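Local coordinates for PTS system, IIabc component (Clostridium difficile, PDB 3IPJ), which probably passes a phosphoryl group to an incoming sugar, this chain being the EIIB domain of a longer membrane-bound sugar transporter, at residues T30-M35 against I65-G70. Numbering follows the deposited sequence.
Sequences TRLRVM and IILGTG
Arg31 and Ile66 stand side by side on one face of the sheet and point the same way. With CG anti to the carbonyl carbon and beside the backbone N (chi1 -43°), and the chain extended from CG to NE, the arginine runs along the isoleucine: NE comes 4.0 Å from Ile66 CG1, and Ile66 CD1 lies over one face of the guanidinium. NH1 is hydrogen-bonded to Gln64, which helps fix how that flat group is turned. On the other face Leu32, its CG anti to the backbone N (chi1 -165°), packs against Val75 and Tyr76 of helix 71-79, and its CB meets Leu67 CD1 at 4.0 Å. Ile65 CD1 packs 3.8 Å from Val34 CG2. The backbones join through a reciprocal pair, Leu32 N to Ile65 O (3.0 Å) and Ile65 N to Leu32 O (2.9 Å). Where strand 62-66 ends, Thr30 O takes two N-H groups, Leu67 N almost head-on at 2.9 Å and Gly68 N in the carbonyl plane on a lone pair. Beyond them the methyls of Thr30 and Thr69 touch, CG2 to CG2. This antiparallel pairing forms the middle of the four-stranded sheet of an EIIB domain, with Arg31 beside Cys28, the predicted phosphocysteine.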
loop_
_atom_site.group_PDB
_atom_site.type_symbol
_atom_site.label_atom_id
_atom_site.label_comp_id
_atom_site.label_asym_id
_atom_site.label_seq_id
_atom_site.Cartn_x
_atom_site.Cartn_y
_atom_site.Cartn_z
ATOM N N THR A 30 -9.432 -5.892 -2.506
ATOM C CA THR A 30 -8.318 -6.797 -2.857
ATOM C C THR A 30 -7.037 -6.027 -3.112
ATOM O O THR A 30 -5.973 -6.648 -3.175
ATOM C CB THR A 30 -8.663 -7.654 -4.077
ATOM O OG1 THR A 30 -9.007 -6.768 -5.159
ATOM C CG2 THR A 30 -9.892 -8.475 -3.745
ATOM N N ARG A 31 -7.118 -4.694 -3.294
ATOM C CA ARG A 31 -5.911 -3.944 -3.648
ATOM C C ARG A 31 -5.548 -2.795 -2.682
ATOM O O ARG A 31 -6.397 -2.053 -2.200
ATOM C CB ARG A 31 -5.990 -3.407 -5.105
ATOM C CG ARG A 31 -6.513 -4.381 -6.093
ATOM C CD ARG A 31 -6.591 -3.713 -7.448
ATOM N NE ARG A 31 -6.930 -4.724 -8.472
ATOM C CZ ARG A 31 -6.894 -4.492 -9.802
ATOM N NH1 ARG A 31 -6.548 -3.279 -10.273
ATOM N NH2 ARG A 31 -7.229 -5.460 -10.660
ATOM N N LEU A 32 -4.269 -2.661 -2.414
ATOM C CA LEU A 32 -3.678 -1.480 -1.769
ATOM C C LEU A 32 -3.474 -0.457 -2.904
ATOM O O LEU A 32 -2.807 -0.739 -3.890
ATOM C CB LEU A 32 -2.356 -1.946 -1.107
ATOM C CG LEU A 32 -1.778 -0.975 -0.105
ATOM C CD1 LEU A 32 -2.689 -0.844 1.167
ATOM C CD2 LEU A 32 -0.337 -1.417 0.257
ATOM N N ARG A 33 -4.059 0.724 -2.763
ATOM C CA ARG A 33 -4.041 1.693 -3.823
ATOM C C ARG A 33 -3.245 2.916 -3.371
ATOM O O ARG A 33 -3.664 3.640 -2.476
ATOM C CB ARG A 33 -5.473 2.027 -4.194
ATOM C CG ARG A 33 -6.162 0.932 -4.987
ATOM C CD ARG A 33 -7.675 1.133 -4.899
ATOM N NE ARG A 33 -8.391 0.120 -5.672
ATOM C CZ ARG A 33 -8.707 0.252 -6.960
ATOM N NH1 ARG A 33 -8.376 1.397 -7.596
ATOM N NH2 ARG A 33 -9.359 -0.738 -7.616
ATOM N N VAL A 34 -2.090 3.128 -3.990
ATOM C CA VAL A 34 -1.150 4.188 -3.561
ATOM C C VAL A 34 -1.073 5.295 -4.627
ATOM O O VAL A 34 -0.621 5.006 -5.756
ATOM C CB VAL A 34 0.273 3.624 -3.408
ATOM C CG1 VAL A 34 1.185 4.656 -2.728
ATOM C CG2 VAL A 34 0.193 2.349 -2.611
ATOM N N MET A 35 -1.513 6.525 -4.296
ATOM C CA MET A 35 -1.377 7.672 -5.214
ATOM C C MET A 35 0.098 8.069 -5.061
ATOM O O MET A 35 0.536 8.388 -3.933
ATOM C CB MET A 35 -2.287 8.820 -4.808
ATOM C CG MET A 35 -3.754 8.420 -4.877
ATOM S SD MET A 35 -4.351 8.319 -6.597
ATOM C CE MET A 35 -5.321 9.798 -6.620
ATOM N N ILE A 65 -1.466 -2.531 -5.728
ATOM C CA ILE A 65 -0.787 -3.750 -5.393
ATOM C C ILE A 65 -1.850 -4.724 -5.003
ATOM O O ILE A 65 -2.577 -4.487 -4.032
ATOM C CB ILE A 65 0.094 -3.529 -4.188
ATOM C CG1 ILE A 65 1.131 -2.434 -4.550
ATOM C CG2 ILE A 65 0.700 -4.833 -3.700
ATOM C CD1 ILE A 65 0.821 -1.131 -3.931
ATOM N N ILE A 66 -1.979 -5.810 -5.772
ATOM C CA ILE A 66 -3.048 -6.776 -5.498
ATOM C C ILE A 66 -2.571 -7.707 -4.371
ATOM O O ILE A 66 -1.572 -8.419 -4.531
ATOM C CB ILE A 66 -3.417 -7.643 -6.690
ATOM C CG1 ILE A 66 -3.553 -6.805 -7.979
ATOM C CG2 ILE A 66 -4.699 -8.422 -6.354
ATOM C CD1 ILE A 66 -3.726 -7.681 -9.279
ATOM N N LEU A 67 -3.273 -7.676 -3.233
ATOM C CA LEU A 67 -2.929 -8.512 -2.077
ATOM C C LEU A 67 -4.007 -9.586 -1.783
ATOM O O LEU A 67 -3.706 -10.603 -1.132
ATOM C CB LEU A 67 -2.716 -7.598 -0.845
ATOM C CG LEU A 67 -1.428 -6.788 -0.938
ATOM C CD1 LEU A 67 -1.490 -5.703 0.049
ATOM C CD2 LEU A 67 -0.225 -7.677 -0.582
ATOM N N GLY A 68 -5.230 -9.395 -2.267
ATOM C CA GLY A 68 -6.283 -10.367 -2.016
ATOM C C GLY A 68 -7.098 -9.925 -0.804
ATOM O O GLY A 68 -6.672 -9.079 0.017
ATOM N N THR A 69 -8.299 -10.468 -0.673
ATOM C CA THR A 69 -9.121 -10.130 0.491
ATOM C C THR A 69 -8.442 -10.494 1.834
ATOM O O THR A 69 -7.650 -11.487 1.932
ATOM C CB THR A 69 -10.471 -10.841 0.431
ATOM O OG1 THR A 69 -10.240 -12.255 0.491
ATOM C CG2 THR A 69 -11.224 -10.443 -0.845
ATOM N N GLY A 70 -8.793 -9.733 2.868
ATOM C CA GLY A 70 -8.287 -9.942 4.213
ATOM C C GLY A 70 -6.808 -9.594 4.344
ATOM O O GLY A 70 -6.438 -8.843 5.268
#